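Local coordinates for protein bacteriocin (Pseudomonas syringae pv. tomato, PDB 4FZL) that is a calcium-binding colicin M-like bacteriocin that degrades lipid II, the peptidoglycan precursor, probably through a phosphatase activity, at residues 11-14 with 15-19; 209-212 with 213-217; 89-93 with 94-98. All blocks are in the same frame, centred on the assembly; numbering follows the deposited sequence.

Interaction 1 (11-14 with 15-19); sequences LLQG and DLYCS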
loop_
_atom_site.group_PDB
_atom_site.type_symbol
_atom_site.label_atom_id
_atom_site.label_comp_id
_atom_site.label_asym_id
_atom_site.label_seq_id
_atom_site.Cartn_x
_atom_site.Cartn_y
_atom_site.Cartn_z
ATOM N N LEU A 11 15.194 10.011 15.445
ATOM C CA LEU A 11 16.308 10.357 14.573
ATOM C C LEU A 11 17.382 9.306 14.659
ATOM O O LEU A 11 17.869 8.922 13.637
ATOM C CB LEU A 11 16.889 11.722 14.903
ATOM C CG LEU A 11 15.911 12.835 14.460
ATOM C CD1 LEU A 11 16.435 14.216 14.912
ATOM C CD2 LEU A 11 15.851 12.858 12.913
ATOM N N LEU A 12 17.688 8.809 15.861
ATOM C CA LEU A 12 18.660 7.702 16.026
ATOM C C LEU A 12 18.268 6.423 15.251
ATOM O O LEU A 12 19.159 5.733 14.706
ATOM C CB LEU A 12 18.852 7.312 17.499
ATOM C CG LEU A 12 19.781 8.212 18.316
ATOM C CD1 LEU A 12 19.709 7.875 19.808
ATOM C CD2 LEU A 12 21.237 8.152 17.884
ATOM N N GLN A 13 16.960 6.150 15.174
ATOM C CA GLN A 13 16.457 4.950 14.533
ATOM C C GLN A 13 16.205 5.143 13.019
ATOM O O GLN A 13 15.786 4.222 12.334
ATOM C CB GLN A 13 15.169 4.598 15.147
ATOM C CG GLN A 13 15.128 4.252 16.632
ATOM C CD GLN A 13 15.196 2.776 16.887
ATOM O OE1 GLN A 13 14.167 2.131 17.261
ATOM N NE2 GLN A 13 16.348 2.204 16.605
ATOM N N GLY A 14 16.499 6.327 12.469
ATOM C CA GLY A 14 16.251 6.551 11.045
ATOM C C GLY A 14 16.964 5.596 10.084
ATOM O O GLY A 14 16.326 5.158 9.084
ATOM N N ASP A 15 18.224 5.253 10.357
ATOM C CA ASP A 15 18.998 4.371 9.465
ATOM C C ASP A 15 18.329 2.987 9.399
ATOM O O ASP A 15 18.302 2.304 8.347
ATOM C CB ASP A 15 20.437 4.284 9.957
ATOM C CG ASP A 15 21.338 5.463 9.516
ATOM O OD1 ASP A 15 20.930 6.320 8.672
ATOM O OD2 ASP A 15 22.439 5.555 10.090
ATOM N N LEU A 16 17.802 2.533 10.524
ATOM C CA LEU A 16 17.137 1.231 10.578
ATOM C C LEU A 16 15.718 1.285 10.024
ATOM O O LEU A 16 15.335 0.372 9.276
ATOM C CB LEU A 16 17.079 0.746 12.043
ATOM C CG LEU A 16 18.410 0.232 12.634
ATOM C CD1 LEU A 16 18.282 -0.015 14.132
ATOM C CD2 LEU A 16 18.954 -1.028 11.864
ATOM N N TYR A 17 14.856 2.275 10.390
ATOM C CA TYR A 17 13.486 2.250 9.941
ATOM C C TYR A 17 13.392 2.572 8.467
ATOM O O TYR A 17 12.561 2.039 7.799
ATOM C CB TYR A 17 12.687 3.282 10.725
ATOM C CG TYR A 17 12.356 2.945 12.136
ATOM C CD1 TYR A 17 12.010 1.648 12.476
ATOM C CD2 TYR A 17 12.228 3.915 13.104
ATOM C CE1 TYR A 17 11.550 1.318 13.734
ATOM C CE2 TYR A 17 11.743 3.574 14.370
ATOM C CZ TYR A 17 11.387 2.279 14.661
ATOM O OH TYR A 17 10.903 1.942 15.919
ATOM N N CYS A 18 14.237 3.432 7.932
ATOM C CA CYS A 18 14.216 3.771 6.500
ATOM C C CYS A 18 15.173 2.828 5.747
ATOM O O CYS A 18 16.166 3.236 5.119
ATOM C CB CYS A 18 14.605 5.242 6.244
ATOM S SG CYS A 18 13.324 6.329 6.942
ATOM N N SER A 19 14.961 1.545 5.941
ATOM C CA SER A 19 15.750 0.505 5.346
ATOM C C SER A 19 14.909 -0.796 5.324
ATOM O O SER A 19 13.818 -0.841 5.869
ATOM C CB SER A 19 17.051 0.283 6.126
ATOM O OG SER A 19 16.807 -0.541 7.259
HETATM O O HOH W 1 19.059 3.569 12.909
HETATM O O HOH W 2 19.908 6.970 12.124
HETATM O O HOH W 3 11.389 3.845 17.833
#

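Interaction 2 (209-212 with 213-217); sequences GENL and TSLLS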
loop_
_atom_site.group_PDB
_atom_site.type_symbol
_atom_site.label_atom_id
_atom_site.label_comp_id
_atom_site.label_asym_id
_atom_site.label_seq_id
_atom_site.Cartn_x
_atom_site.Cartn_y
_atom_site.Cartn_z
ATOM N N GLY A 209 3.967 -10.771 13.099
ATOM C CA GLY A 209 4.625 -11.676 14.018
ATOM C C GLY A 209 3.795 -11.865 15.288
ATOM O O GLY A 209 2.815 -11.152 15.548
ATOM N N GLU A 210 4.215 -12.828 16.119
ATOM C CA GLU A 210 3.417 -13.229 17.272
ATOM C C GLU A 210 3.217 -12.153 18.322
ATOM O O GLU A 210 2.108 -11.821 18.725
ATOM C CB GLU A 210 4.012 -14.517 17.912
ATOM C CG GLU A 210 3.371 -14.934 19.212
ATOM C CD GLU A 210 3.952 -14.206 20.434
ATOM O OE1 GLU A 210 5.203 -13.973 20.498
ATOM O OE2 GLU A 210 3.157 -13.891 21.358
ATOM N N ASN A 211 4.309 -11.501 18.632
ATOM C CA ASN A 211 4.280 -10.528 19.729
ATOM C C ASN A 211 3.536 -9.267 19.390
ATOM O O ASN A 211 2.627 -8.819 20.127
ATOM C CB ASN A 211 5.693 -10.216 20.170
ATOM C CG ASN A 211 5.750 -9.227 21.328
ATOM O OD1 ASN A 211 5.439 -9.589 22.468
ATOM N ND2 ASN A 211 6.141 -7.985 21.038
ATOM N N LEU A 212 3.828 -8.742 18.208
ATOM C CA LEU A 212 3.155 -7.530 17.801
ATOM C C LEU A 212 1.672 -7.769 17.578
ATOM O O LEU A 212 0.838 -6.940 17.973
ATOM C CB LEU A 212 3.922 -6.888 16.635
ATOM C CG LEU A 212 3.406 -5.556 16.084
ATOM C CD1 LEU A 212 3.304 -4.458 17.171
ATOM C CD2 LEU A 212 4.321 -5.197 14.878
ATOM N N THR A 213 1.340 -8.913 16.990
ATOM C CA THR A 213 -0.099 -9.214 16.769
ATOM C C THR A 213 -0.791 -9.267 18.132
ATOM O O THR A 213 -1.882 -8.684 18.331
ATOM C CB THR A 213 -0.296 -10.514 16.008
ATOM O OG1 THR A 213 0.446 -10.440 14.779
ATOM C CG2 THR A 213 -1.829 -10.874 15.867
ATOM N N SER A 214 -0.137 -9.890 19.095
ATOM C CA SER A 214 -0.706 -9.957 20.429
ATOM C C SER A 214 -0.969 -8.542 21.051
ATOM O O SER A 214 -2.005 -8.249 21.652
ATOM C CB SER A 214 0.184 -10.794 21.364
ATOM O OG SER A 214 -0.346 -10.773 22.680
ATOM N N LEU A 215 0.026 -7.696 20.909
ATOM C CA LEU A 215 -0.018 -6.319 21.461
ATOM C C LEU A 215 -1.126 -5.494 20.786
ATOM O O LEU A 215 -1.838 -4.719 21.394
ATOM C CB LEU A 215 1.335 -5.629 21.257
ATOM C CG LEU A 215 2.487 -6.099 22.172
ATOM C CD1 LEU A 215 3.791 -5.481 21.727
ATOM C CD2 LEU A 215 2.092 -5.819 23.675
ATOM N N LEU A 216 -1.301 -5.705 19.510
ATOM C CA LEU A 216 -2.259 -4.900 18.778
ATOM C C LEU A 216 -3.697 -5.476 18.910
ATOM O O LEU A 216 -4.701 -4.838 18.594
ATOM C CB LEU A 216 -1.863 -4.870 17.320
ATOM C CG LEU A 216 -1.335 -3.612 16.755
ATOM C CD1 LEU A 216 -0.569 -2.756 17.716
ATOM C CD2 LEU A 216 -0.514 -4.136 15.626
ATOM N N SER A 217 -3.797 -6.704 19.396
ATOM C CA SER A 217 -5.117 -7.341 19.514
ATOM C C SER A 217 -5.959 -6.546 20.537
ATOM O O SER A 217 -7.168 -6.633 20.535
ATOM C CB SER A 217 -4.976 -8.790 19.973
ATOM O OG SER A 217 -4.461 -8.854 21.316
#

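Interaction 3 (89-93 with 94-98); sequences VLSGG and LMTPF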
loop_
_atom_site.group_PDB
_atom_site.type_symbol
_atom_site.label_atom_id
_atom_site.label_comp_id
_atom_site.label_asym_id
_atom_site.label_seq_id
_atom_site.Cartn_x
_atom_site.Cartn_y
_atom_site.Cartn_z
ATOM N N VAL A 89 -3.088 9.008 1.324
ATOM C CA VAL A 89 -2.642 8.442 0.090
ATOM C C VAL A 89 -1.433 7.571 0.417
ATOM O O VAL A 89 -0.444 8.019 1.001
ATOM C CB VAL A 89 -2.205 9.536 -0.915
ATOM C CG1 VAL A 89 -1.771 8.882 -2.242
ATOM C CG2 VAL A 89 -3.366 10.537 -1.148
ATOM N N LEU A 90 -1.454 6.380 -0.120
ATOM C CA LEU A 90 -0.373 5.419 -0.044
ATOM C C LEU A 90 0.640 5.580 -1.208
ATOM O O LEU A 90 0.308 5.630 -2.356
ATOM C CB LEU A 90 -0.854 3.987 -0.038
ATOM C CG LEU A 90 -1.839 3.580 1.069
ATOM C CD1 LEU A 90 -2.504 2.185 0.988
ATOM C CD2 LEU A 90 -1.168 3.747 2.436
ATOM N N SER A 91 1.901 5.676 -0.845
ATOM C CA SER A 91 2.882 5.845 -1.826
ATOM C C SER A 91 3.344 4.658 -2.664
ATOM O O SER A 91 3.938 4.866 -3.732
ATOM C CB SER A 91 4.112 6.455 -1.126
ATOM O OG SER A 91 5.000 5.493 -0.581
ATOM N N GLY A 92 3.165 3.462 -2.129
ATOM C CA GLY A 92 3.753 2.280 -2.705
ATOM C C GLY A 92 5.191 2.016 -2.302
ATOM O O GLY A 92 5.813 1.031 -2.747
ATOM N N GLY A 93 5.711 2.859 -1.420
ATOM C CA GLY A 93 7.028 2.713 -0.929
ATOM C C GLY A 93 7.179 1.825 0.314
ATOM O O GLY A 93 6.254 1.188 0.736
ATOM N N LEU A 94 8.398 1.855 0.896
ATOM C CA LEU A 94 8.812 1.028 2.023
ATOM C C LEU A 94 7.768 1.029 3.169
ATOM O O LEU A 94 7.412 -0.042 3.768
ATOM C CB LEU A 94 10.088 1.624 2.606
ATOM C CG LEU A 94 10.777 0.946 3.767
ATOM C CD1 LEU A 94 10.972 -0.540 3.452
ATOM C CD2 LEU A 94 12.089 1.683 4.002
ATOM N N MET A 95 7.246 2.235 3.464
ATOM C CA MET A 95 6.392 2.404 4.637
ATOM C C MET A 95 4.923 2.281 4.345
ATOM O O MET A 95 4.067 2.485 5.244
ATOM C CB MET A 95 6.719 3.688 5.395
ATOM C CG MET A 95 8.062 3.500 6.195
ATOM S SD MET A 95 8.607 5.040 6.898
ATOM C CE MET A 95 10.164 4.591 7.624
ATOM N N THR A 96 4.566 1.958 3.132
ATOM C CA THR A 96 3.151 1.838 2.759
ATOM C C THR A 96 2.363 0.830 3.636
ATOM O O THR A 96 1.275 1.160 4.136
ATOM C CB THR A 96 2.993 1.588 1.269
ATOM O OG1 THR A 96 3.120 2.819 0.591
ATOM C CG2 THR A 96 1.563 1.005 0.924
ATOM N N PRO A 97 2.913 -0.380 3.883
ATOM C CA PRO A 97 2.070 -1.290 4.711
ATOM C C PRO A 97 1.897 -0.729 6.138
ATOM O O PRO A 97 0.922 -1.002 6.798
ATOM C CB PRO A 97 2.834 -2.615 4.733
ATOM C CG PRO A 97 4.009 -2.410 3.876
ATOM C CD PRO A 97 4.023 -1.071 3.230
ATOM N N PHE A 98 2.903 0.014 6.632
ATOM C CA PHE A 98 2.770 0.638 7.948
ATOM C C PHE A 98 1.742 1.747 7.938
ATOM O O PHE A 98 1.044 2.019 8.922
ATOM C CB PHE A 98 4.099 1.181 8.431
ATOM C CG PHE A 98 5.095 0.098 8.737
ATOM C CD1 PHE A 98 5.064 -0.586 9.928
ATOM C CD2 PHE A 98 6.049 -0.253 7.794
ATOM C CE1 PHE A 98 6.024 -1.599 10.193
ATOM C CE2 PHE A 98 6.991 -1.264 8.047
ATOM C CZ PHE A 98 6.947 -1.956 9.247
#

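Interaction 1 (11-14 with 15-19)
A water-bridged break between helix 5-12 and the short helix 14-17 brings Gln13 and Tyr17 together one turn apart. The backbone evidence for a helical turn here is Tyr17 N donating to Gln13 O at 2.9 Å, with an almost straight N-H...O angle of 170°. Cys18 N follows by donating to Gly14 O, also at 2.9 Å. One step earlier the pattern fails, and water fills in: one molecule donates to Leu12 O at 2.8 Å and accepts from Leu16 N at 2.9 Å, in place of a direct bond between them. A second water joins the same Leu12 O to Asp15 N, so this carbonyl at the break is satisfied twice.

Gln13 CG stands beside its own backbone N (chi1 -62°) and the chain then bends, which carries the amide across the Tyr17 side chain at a slant, the two planes 58° apart. The aliphatic base touches the ring obliquely, Gln13 CB lying 3.6 Å from Tyr17 CD2. At the far end a water sits 2.7 Å from Tyr17 OH; its bond to Gln13 OE1 is weak and doubtful. On its other branch the amide turns Gln13 NE2 to the methyl Leu16 CD1, 3.8 Å away, a plain packing contact.

Around the turn, Tyr17 is buried between helices 22-33 and 59-70, packing on Thr25 and Tyr63 and meeting Phe46 edge-to-face. Asp15 forms a salt bridge with Arg60, tying the turn to helix 59-70. Cys18 is the centre of an inverse gamma turn that ends the helix. Just beyond it Ser19, whose OG also bonds Asn21 N ahead of helix 22-33, reaches back to donate from OG to Leu16 O at 2.7 Å, from above the carbonyl plane.

Interaction 2 (209-212 with 213-217)
Gly209, the N-cap residue of helix 210-216, meets Thr213 through a carbonyl that accepts two bonds. Thr213 N reaches Gly209 O at 3.0 Å, the usual first-turn bond, and Thr213 OG1 donates to the same oxygen at 2.6 Å. The two donors come from opposite faces of the carbonyl plane, each tilted away from it, so the oxygen is held between them. The hydroxyl can do this because OG1 lies beside the backbone N of its own residue (chi1 -55°), facing the N-terminal end of the helix, where Gly209 O lies.

The next carbonyls continue the helical pattern: Ser214 N donates to Glu210 O and Leu215 N to Asn211 O. Leu216 N closes the sequence on Leu212 O at 2.9 Å. On the buried side Leu212 and Leu216 run side by side and point the same way, with Leu212 CD1 and Leu216 CD2 4.1 Å apart. One step round, Asn211 ND2 rests 3.5 Å from Leu215 CD1, an amide end against a methyl.

Further out, the placing of the turn rests on its neighbours. Gly209 leaves the preceding helix 205-208 with a positive phi of 90°, a conformation suited to glycine, so a single residue both leaves one helix and occupies the N-cap position of the next. Thr213 and Leu216 pack back on Leu208. Helix 22-33 covers Leu212 with Phe26 and Ala30 and touches Asn211 through Arg31, while Phe35 borders Leu215 and Leu216; the contact is local to one helix, whose buried side is packed against helix 22-33, away from the calcium site. At the far end of the turn the hydroxyl of Ser217 folds back on the backbone, OG donating to Ser214 O at 2.6 Å.

Interaction 3 (89-93 with 94-98)
Thr96 OG1 is gripped by two groups: Gly92 N donates to it at 2.8 Å, though at a bent N-H...O angle of 130°, and the carboxylate oxygen Asp50 OD1 from helix 37-54 is hydrogen-bonded to it as well. Ser91 forms the second half of this polar cluster. Its OG accepts from Gly93 N at 2.9 Å, which makes residues 91 to 93 an ST turn, and it is bonded to Asp50 OD1 and Glu53 OE2 besides. With its hydroxyl between the backbone N and carbonyl carbon (chi1 88°), Ser91 reaches Gly93 N. Asp50 OD1 thus joins both hydroxyls; that of Ser91, with one proton for two acids, probably shares it unless one acid is protonated.

Gly93 opens a type I beta turn that leads into helix 96-106. Thr96 N closes it on Gly93 O at 3.0 Å; the N-H points straight, yet the donor stands well above the carbonyl plane rather than on a lone pair. Gly92, with a positive phi of 84°, a conformation suited to glycine, turns the chain after it, while the preceding peptide presents Gly92 N to Thr96 OG1. The other branch of Thr96 is apolar: CG2 comes 4.0 Å from Leu90 CB, the two side chains crossing at about a right angle, while Leu90 CD2 lies 3.9 Å from Thr96 O.

This loop thus delivers the chain to the start of helix 96-106 near the centre of the protein. Helix 37-54 supplies the acidic partners. Helix 159-165 covers the apolar side, with Thr164 against Leu90 and Thr96. Leu90 also makes backbone hydrogen bonds to Thr113 of strand 112-113, and its side chain lies about 6 Å from that of Leu165, a calcium ligand, and about 11 Å from the bound calcium itself.

Overall arrangement
All three contacts are short-range turns at helix ends, and helix 22-33 touches each, through Thr25 in interaction 1, Phe26, Ala30 and Arg31 in interaction 2, and Cys22 and Leu23 in interaction 3. Interactions 1 and 3 touch directly, Cys18 SG lying 3.7 Å from Met95 CE, and Phe46 meets the rings of both Tyr17 and Phe98. Interaction 2 stands apart, its nearest atoms about 10 Å from interaction 1 and about 6 Å from interaction 3. Interaction 3 is central, with carboxylates binding its hydroxyls; the peripheral pair mix buried and exposed residues, interaction 1 adding bridging waters to its direct backbone bonds and interaction 2 a carbonyl shared by two donors.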